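Local coordinates for diacylglycerol lipase (PDB 5XK2), which hydrolyses mono- and diacylglycerols, probably through a serine nucleophile of the alpha/beta-hydrolase type, and is captured here in a closed conformation, at residues 147-161 / 171-183. Residues are numbered along the deposited sequence; the frame is centred on the assembly and turned at random.
Sequences IVVVGHSLGAAIASL and YDAILYAYAAPRV
Val149 and Gly151 of strand 147-152 trade backbone hydrogen bonds with Ile174, Tyr176 and Tyr178 of strand 173-178, two parallel neighbours in the central sheet of an alpha/beta-hydrolase fold. With the helix that starts at Leu154 they form a beta-alpha-beta unit, and the tight turn at Ser153 fits the nucleophile elbow of lipases. The ladder is straightest at Val149 N to Ile174 O (2.8 Å, 177° at the hydrogen) and ends with Ser153 N on Tyr178 O. That bond ties the backbone of the probable nucleophile to the next strand, while its OG is hydrogen-bonded to His268 NE2, consistent with the Ser-His pair of a catalytic triad.

Packing is tight where helix 154-161 follows the elbow, small residues letting helix and strand approach to 7.0 Å between axes. Pro181 CD lies 3.3 Å from Ser153 O, and Ala156 CB presses on Tyr178 O at 3.4 Å and meets Ala180 CB at 3.6 Å. Further along, Leu175 CD1 and CD2 reach the helix backbone at Ala159 and Ser160, and Val183 CG1 sits 3.5 Å from Ala157 CB, with its other methyl against Leu161.

Across the sheet, chi1 of 59° sets Val150 CG2 anti to the backbone N, from where it reaches the edge of the Tyr178 ring, in its plane, and Val148 CG1 leans on Tyr176 CD1. Helix 14-27 backs this face, and the two tyrosine hydroxyls bond to Phe18 O and Asp17.

The strand end at Ile147 is looser and more open to solvent. Here Ile147 CD1 touches the ring edge of partly exposed Tyr171, beside exposed Asp172, and a water links Ile147 N to Asp172 O. Inside the core, by contrast, a second water donates to both Ser160 OG and Pro181 O, while that OG donates to Ala156 O (2.9 Å), which Ser160 N approaches from the opposite face of the carbonyl plane.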
ATOM      1  N   ILE A 147      30.455  -3.107 -12.478  1.00  8.91           N
ATOM      2  CA  ILE A 147      29.726  -3.042 -11.217  1.00  9.20           C
ATOM      3  C   ILE A 147      28.334  -2.498 -11.512  1.00 12.63           C
ATOM      4  O   ILE A 147      28.193  -1.352 -11.932  1.00 10.94           O
ATOM      5  CB  ILE A 147      30.436  -2.166 -10.185  1.00 11.35           C
ATOM      6  CG1 ILE A 147      31.781  -2.804  -9.795  1.00 18.22           C
ATOM      7  CG2 ILE A 147      29.576  -2.013  -8.941  1.00 15.34           C
ATOM      8  CD1 ILE A 147      32.599  -1.956  -8.844  1.00 25.34           C
ATOM      9  N   VAL A 148      27.317  -3.338 -11.315  1.00 10.37           N
ATOM     10  CA  VAL A 148      25.936  -2.974 -11.627  1.00  8.44           C
ATOM     11  C   VAL A 148      25.137  -2.820 -10.347  1.00 10.62           C
ATOM     12  O   VAL A 148      25.147  -3.723  -9.494  1.00 12.47           O
ATOM     13  CB  VAL A 148      25.243  -4.040 -12.508  1.00  9.50           C
ATOM     14  CG1 VAL A 148      23.749  -3.710 -12.677  1.00 14.63           C
ATOM     15  CG2 VAL A 148      25.928  -4.168 -13.865  1.00 12.58           C
ATOM     16  N   VAL A 149      24.459  -1.687 -10.212  1.00  7.00           N
ATOM     17  CA  VAL A 149      23.661  -1.380  -9.024  1.00  7.45           C
ATOM     18  C   VAL A 149      22.214  -1.260  -9.487  1.00 10.91           C
ATOM     19  O   VAL A 149      21.902  -0.460 -10.360  1.00  9.87           O
ATOM     20  CB  VAL A 149      24.128  -0.086  -8.336  1.00  8.87           C
ATOM     21  CG1 VAL A 149      23.272   0.212  -7.116  1.00 13.10           C
ATOM     22  CG2 VAL A 149      25.618  -0.227  -7.920  1.00 11.12           C
ATOM     23  N   VAL A 150      21.343  -2.087  -8.918  1.00  8.90           N
ATOM     24  CA  VAL A 150      20.026  -2.282  -9.508  1.00  7.97           C
ATOM     25  C   VAL A 150      18.965  -2.420  -8.428  1.00  8.79           C
ATOM     26  O   VAL A 150      19.224  -2.920  -7.330  1.00  9.78           O
ATOM     27  CB  VAL A 150      20.032  -3.539 -10.429  1.00  9.40           C
ATOM     28  CG1 VAL A 150      20.414  -4.782  -9.654  1.00 13.57           C
ATOM     29  CG2 VAL A 150      18.685  -3.739 -11.156  1.00 10.51           C
ATOM     30  N   GLY A 151      17.768  -1.947  -8.730  1.00  8.40           N
ATOM     31  CA  GLY A 151      16.630  -2.200  -7.871  1.00  7.84           C
ATOM     32  C   GLY A 151      15.338  -1.857  -8.596  1.00  7.95           C
ATOM     33  O   GLY A 151      15.366  -1.241  -9.671  1.00  8.07           O
ATOM     34  N   HIS A 152      14.214  -2.244  -7.993  1.00  7.28           N
ATOM     35  CA  HIS A 152      12.890  -1.881  -8.482  1.00  7.64           C
ATOM     36  C   HIS A 152      12.146  -1.177  -7.350  1.00  7.94           C
ATOM     37  O   HIS A 152      12.384  -1.496  -6.175  1.00 10.48           O
ATOM     38  CB  HIS A 152      12.133  -3.145  -8.969  1.00  7.01           C
ATOM     39  CG  HIS A 152      10.670  -2.925  -9.219  1.00  7.17           C
ATOM     40  ND1 HIS A 152       9.697  -3.328  -8.330  1.00  9.94           N
ATOM     41  CD2 HIS A 152      10.017  -2.323 -10.244  1.00  9.57           C
ATOM     42  CE1 HIS A 152       8.508  -2.986  -8.798  1.00  9.30           C
ATOM     43  NE2 HIS A 152       8.675  -2.363  -9.951  1.00  9.17           N
ATOM     44  N   SER A 153      11.254  -0.242  -7.692  1.00  7.79           N
ATOM     45  CA  SER A 153      10.394   0.401  -6.696  1.00  9.05           C
ATOM     46  C   SER A 153      11.259   1.136  -5.662  1.00 10.67           C
ATOM     47  O   SER A 153      12.229   1.811  -6.020  1.00  8.73           O
ATOM     48  CB  SER A 153       9.482  -0.656  -6.029  1.00 12.09           C
ATOM     49  OG  SER A 153       8.513  -0.078  -5.161  1.00 10.93           O
ATOM     50  N   LEU A 154      10.939   1.000  -4.377  1.00  9.32           N
ATOM     51  CA  LEU A 154      11.729   1.719  -3.365  1.00  9.01           C
ATOM     52  C   LEU A 154      13.186   1.236  -3.372  1.00  9.50           C
ATOM     53  O   LEU A 154      14.098   2.004  -3.080  1.00 11.02           O
ATOM     54  CB  LEU A 154      11.107   1.547  -1.969  1.00 10.11           C
ATOM     55  CG  LEU A 154       9.981   2.536  -1.620  1.00 18.16           C
ATOM     56  CD1 LEU A 154       8.876   2.574  -2.651  1.00 20.67           C
ATOM     57  CD2 LEU A 154       9.412   2.236  -0.222  1.00 14.35           C
ATOM     58  N   GLY A 155      13.405  -0.032  -3.711  1.00  9.05           N
ATOM     59  CA  GLY A 155      14.757  -0.540  -3.886  1.00  9.18           C
ATOM     60  C   GLY A 155      15.533   0.198  -4.967  1.00 10.46           C
ATOM     61  O   GLY A 155      16.744   0.343  -4.860  1.00  9.31           O
ATOM     62  N   ALA A 156      14.845   0.641  -6.015  1.00  8.01           N
ATOM     63  CA  ALA A 156      15.484   1.430  -7.077  1.00  7.23           C
ATOM     64  C   ALA A 156      15.917   2.803  -6.560  1.00  7.50           C
ATOM     65  O   ALA A 156      16.893   3.365  -7.046  1.00  9.70           O
ATOM     66  CB  ALA A 156      14.539   1.596  -8.253  1.00  8.29           C
ATOM     67  N   ALA A 157      15.180   3.343  -5.598  1.00  9.06           N
ATOM     68  CA  ALA A 157      15.587   4.601  -4.972  1.00 10.85           C
ATOM     69  C   ALA A 157      16.886   4.407  -4.184  1.00 13.14           C
ATOM     70  O   ALA A 157      17.833   5.194  -4.283  1.00  9.88           O
ATOM     71  CB  ALA A 157      14.480   5.111  -4.071  1.00 11.50           C
ATOM     72  N   ILE A 158      16.935   3.342  -3.401  1.00  9.90           N
ATOM     73  CA  ILE A 158      18.154   3.052  -2.643  1.00  8.06           C
ATOM     74  C   ILE A 158      19.302   2.843  -3.608  1.00 10.87           C
ATOM     75  O   ILE A 158      20.390   3.388  -3.409  1.00 11.07           O
ATOM     76  CB  ILE A 158      17.959   1.820  -1.725  1.00  7.86           C
ATOM     77  CG1 ILE A 158      16.852   2.123  -0.707  1.00 10.08           C
ATOM     78  CG2 ILE A 158      19.275   1.458  -1.020  1.00 11.30           C
ATOM     79  CD1 ILE A 158      16.334   0.891   0.043  1.00 13.12           C
ATOM     80  N   ALA A 159      19.050   2.103  -4.687  1.00  6.96           N
ATOM     81  CA  ALA A 159      20.090   1.872  -5.678  1.00  8.00           C
ATOM     82  C   ALA A 159      20.617   3.177  -6.260  1.00  8.73           C
ATOM     83  O   ALA A 159      21.815   3.289  -6.514  1.00  9.06           O
ATOM     84  CB  ALA A 159      19.567   0.976  -6.802  1.00  8.43           C
ATOM     85  N   SER A 160      19.720   4.137  -6.506  1.00  9.05           N
ATOM     86  CA  SER A 160      20.112   5.430  -7.087  1.00  7.66           C
ATOM     87  C   SER A 160      21.163   6.137  -6.218  1.00  8.02           C
ATOM     88  O   SER A 160      22.191   6.617  -6.723  1.00  9.58           O
ATOM     89  CB  SER A 160      18.887   6.345  -7.255  1.00  9.00           C
ATOM     90  OG  SER A 160      17.977   5.775  -8.181  1.00 12.73           O
ATOM     91  N   LEU A 161      20.893   6.185  -4.915  1.00  7.81           N
ATOM     92  CA  LEU A 161      21.814   6.856  -4.000  1.00  8.76           C
ATOM     93  C   LEU A 161      23.081   6.025  -3.782  1.00  8.65           C
ATOM     94  O   LEU A 161      24.166   6.578  -3.658  1.00  9.34           O
ATOM     95  CB  LEU A 161      21.132   7.146  -2.669  1.00 10.23           C
ATOM     96  CG  LEU A 161      19.979   8.149  -2.739  1.00 10.51           C
ATOM     97  CD1 LEU A 161      19.289   8.218  -1.381  1.00 10.30           C
ATOM     98  CD2 LEU A 161      20.480   9.551  -3.154  1.00  9.77           C
ATOM     99  N   TYR A 171      34.164   3.503  -7.636  1.00 13.63           N
ATOM    100  CA  TYR A 171      33.546   2.306  -8.208  1.00 12.22           C
ATOM    101  C   TYR A 171      32.722   2.740  -9.414  1.00 14.74           C
ATOM    102  O   TYR A 171      31.894   3.636  -9.286  1.00 19.21           O
ATOM    103  CB  TYR A 171      32.653   1.585  -7.174  1.00 13.32           C
ATOM    104  CG  TYR A 171      33.381   1.165  -5.921  1.00 14.15           C
ATOM    105  CD1 TYR A 171      34.039  -0.072  -5.843  1.00 16.80           C
ATOM    106  CD2 TYR A 171      33.430   2.007  -4.811  1.00 15.38           C
ATOM    107  CE1 TYR A 171      34.725  -0.445  -4.683  1.00 16.23           C
ATOM    108  CE2 TYR A 171      34.114   1.646  -3.665  1.00 18.48           C
ATOM    109  CZ  TYR A 171      34.760   0.420  -3.603  1.00 22.14           C
ATOM    110  OH  TYR A 171      35.438   0.094  -2.451  1.00 18.83           O
ATOM    111  N   ASP A 172      32.887   2.107 -10.563  1.00 14.38           N
ATOM    112  CA  ASP A 172      32.276   2.716 -11.722  1.00 16.86           C
ATOM    113  C   ASP A 172      30.903   2.077 -11.863  1.00 13.09           C
ATOM    114  O   ASP A 172      30.614   1.367 -12.826  1.00 16.70           O
ATOM    115  CB  ASP A 172      33.187   2.437 -12.931  1.00 20.22           C
ATOM    116  CG  ASP A 172      32.712   3.072 -14.222  1.00 28.08           C
ATOM    117  OD1 ASP A 172      32.083   4.148 -14.175  1.00 26.16           O
ATOM    118  OD2 ASP A 172      32.995   2.485 -15.295  1.00 33.17           O
ATOM    119  N   ALA A 173      29.979   2.562 -11.043  1.00 13.63           N
ATOM    120  CA  ALA A 173      28.688   1.872 -10.915  1.00 11.66           C
ATOM    121  C   ALA A 173      27.771   2.214 -12.081  1.00 11.56           C
ATOM    122  O   ALA A 173      27.680   3.377 -12.479  1.00 12.72           O
ATOM    123  CB  ALA A 173      28.026   2.234  -9.610  1.00 12.63           C
ATOM    124  N   ILE A 174      27.133   1.188 -12.642  1.00  8.95           N
ATOM    125  CA  ILE A 174      26.116   1.352 -13.670  1.00  7.08           C
ATOM    126  C   ILE A 174      24.767   1.179 -12.986  1.00 11.16           C
ATOM    127  O   ILE A 174      24.522   0.143 -12.339  1.00 12.74           O
ATOM    128  CB  ILE A 174      26.238   0.294 -14.792  1.00  9.06           C
ATOM    129  CG1 ILE A 174      27.687   0.103 -15.267  1.00 14.43           C
ATOM    130  CG2 ILE A 174      25.278   0.619 -15.943  1.00 12.37           C
ATOM    131  CD1 ILE A 174      28.335   1.358 -15.796  1.00 19.91           C
ATOM    132  N   LEU A 175      23.894   2.169 -13.123  1.00  8.15           N
ATOM    133  CA  LEU A 175      22.638   2.172 -12.365  1.00  7.45           C
ATOM    134  C   LEU A 175      21.452   1.730 -13.204  1.00  9.36           C
ATOM    135  O   LEU A 175      21.181   2.325 -14.238  1.00  8.78           O
ATOM    136  CB  LEU A 175      22.371   3.581 -11.820  1.00  6.91           C
ATOM    137  CG  LEU A 175      21.005   3.805 -11.156  1.00  9.20           C
ATOM    138  CD1 LEU A 175      20.816   2.940  -9.880  1.00  9.74           C
ATOM    139  CD2 LEU A 175      20.808   5.303 -10.826  1.00 11.11           C
ATOM    140  N   TYR A 176      20.741   0.695 -12.762  1.00  6.36           N
ATOM    141  CA  TYR A 176      19.442   0.382 -13.358  1.00  8.95           C
ATOM    142  C   TYR A 176      18.387   0.570 -12.289  1.00  9.58           C
ATOM    143  O   TYR A 176      18.301  -0.217 -11.343  1.00 10.47           O
ATOM    144  CB  TYR A 176      19.400  -1.046 -13.935  1.00  9.22           C
ATOM    145  CG  TYR A 176      20.376  -1.275 -15.075  1.00 10.04           C
ATOM    146  CD1 TYR A 176      21.728  -1.517 -14.819  1.00 11.23           C
ATOM    147  CD2 TYR A 176      19.963  -1.193 -16.395  1.00 10.16           C
ATOM    148  CE1 TYR A 176      22.637  -1.716 -15.867  1.00 11.67           C
ATOM    149  CE2 TYR A 176      20.855  -1.376 -17.439  1.00  9.81           C
ATOM    150  CZ  TYR A 176      22.180  -1.654 -17.168  1.00 11.80           C
ATOM    151  OH  TYR A 176      23.064  -1.839 -18.206  1.00 12.88           O
ATOM    152  N   ALA A 177      17.596   1.629 -12.427  1.00  6.99           N
ATOM    153  CA  ALA A 177      16.626   1.984 -11.396  1.00  7.45           C
ATOM    154  C   ALA A 177      15.223   1.887 -11.962  1.00  9.11           C
ATOM    155  O   ALA A 177      14.704   2.840 -12.525  1.00 10.02           O
ATOM    156  CB  ALA A 177      16.910   3.394 -10.894  1.00  8.56           C
ATOM    157  N   TYR A 178      14.576   0.759 -11.715  1.00  6.96           N
ATOM    158  CA  TYR A 178      13.276   0.502 -12.341  1.00  7.29           C
ATOM    159  C   TYR A 178      12.186   1.020 -11.428  1.00  9.65           C
ATOM    160  O   TYR A 178      12.087   0.570 -10.303  1.00  9.84           O
ATOM    161  CB  TYR A 178      13.095  -1.000 -12.586  1.00  7.78           C
ATOM    162  CG  TYR A 178      14.106  -1.592 -13.543  1.00  6.90           C
ATOM    163  CD1 TYR A 178      13.862  -1.590 -14.921  1.00  6.98           C
ATOM    164  CD2 TYR A 178      15.298  -2.161 -13.076  1.00  5.28           C
ATOM    165  CE1 TYR A 178      14.789  -2.125 -15.823  1.00  7.58           C
ATOM    166  CE2 TYR A 178      16.219  -2.711 -13.961  1.00  7.65           C
ATOM    167  CZ  TYR A 178      15.964  -2.682 -15.331  1.00  7.14           C
ATOM    168  OH  TYR A 178      16.892  -3.231 -16.199  1.00  9.89           O
ATOM    169  N   ALA A 179      11.376   1.963 -11.909  1.00  6.80           N
ATOM    170  CA  ALA A 179      10.211   2.448 -11.154  1.00  5.59           C
ATOM    171  C   ALA A 179      10.615   3.215  -9.904  1.00 10.79           C
ATOM    172  O   ALA A 179       9.940   3.153  -8.886  1.00  9.99           O
ATOM    173  CB  ALA A 179       9.278   1.274 -10.754  1.00  7.43           C
ATOM    174  N   ALA A 180      11.714   3.954  -9.985  1.00  9.59           N
ATOM    175  CA  ALA A 180      12.241   4.626  -8.805  1.00  8.86           C
ATOM    176  C   ALA A 180      11.460   5.874  -8.434  1.00  7.44           C
ATOM    177  O   ALA A 180      11.154   6.708  -9.297  1.00  9.30           O
ATOM    178  CB  ALA A 180      13.709   5.015  -9.037  1.00  9.55           C
ATOM    179  N   PRO A 181      11.187   6.032  -7.142  1.00  9.65           N
ATOM    180  CA  PRO A 181      10.880   7.340  -6.552  1.00 10.69           C
ATOM    181  C   PRO A 181      12.007   8.342  -6.796  1.00  8.94           C
ATOM    182  O   PRO A 181      13.138   7.941  -7.056  1.00  9.14           O
ATOM    183  CB  PRO A 181      10.794   7.048  -5.050  1.00 11.86           C
ATOM    184  CG  PRO A 181      10.554   5.563  -4.935  1.00 12.49           C
ATOM    185  CD  PRO A 181      11.211   4.938  -6.148  1.00  8.89           C
ATOM    186  N   ARG A 182      11.706   9.633  -6.665  1.00  9.91           N
ATOM    187  CA  ARG A 182      12.760  10.657  -6.589  1.00 12.33           C
ATOM    188  C   ARG A 182      13.593  10.470  -5.313  1.00 13.22           C
ATOM    189  O   ARG A 182      13.067   9.988  -4.290  1.00 12.42           O
ATOM    190  CB  ARG A 182      12.153  12.052  -6.603  1.00 10.62           C
ATOM    191  CG  ARG A 182      11.409  12.367  -7.885  1.00 10.74           C
ATOM    192  CD  ARG A 182      10.948  13.815  -7.904  1.00 10.23           C
ATOM    193  NE  ARG A 182      10.261  14.122  -9.166  1.00 11.22           N
ATOM    194  CZ  ARG A 182       8.942  14.165  -9.325  1.00 12.33           C
ATOM    195  NH1 ARG A 182       8.123  13.933  -8.295  1.00 12.50           N
ATOM    196  NH2 ARG A 182       8.434  14.456 -10.530  1.00 14.15           N
ATOM    197  N   VAL A 183      14.904  10.694  -5.424  1.00 11.32           N
ATOM    198  CA  VAL A 183      15.792  10.680  -4.259  1.00  9.03           C
ATOM    199  C   VAL A 183      16.548  11.953  -3.932  1.00 11.16           C
ATOM    200  O   VAL A 183      17.171  12.038  -2.883  1.00 13.27           O
ATOM    201  CB  VAL A 183      16.814   9.553  -4.393  1.00  9.94           C
ATOM    202  CG1 VAL A 183      16.067   8.222  -4.534  1.00 13.08           C
ATOM    203  CG2 VAL A 183      17.724   9.768  -5.614  1.00 12.36           C
TER
HETATM  204  O   HOH W   1      31.420  -0.831 -14.136  1.00 18.09           O
HETATM  205  O   HOH W   2      15.808   7.721  -8.417  1.00 11.53           O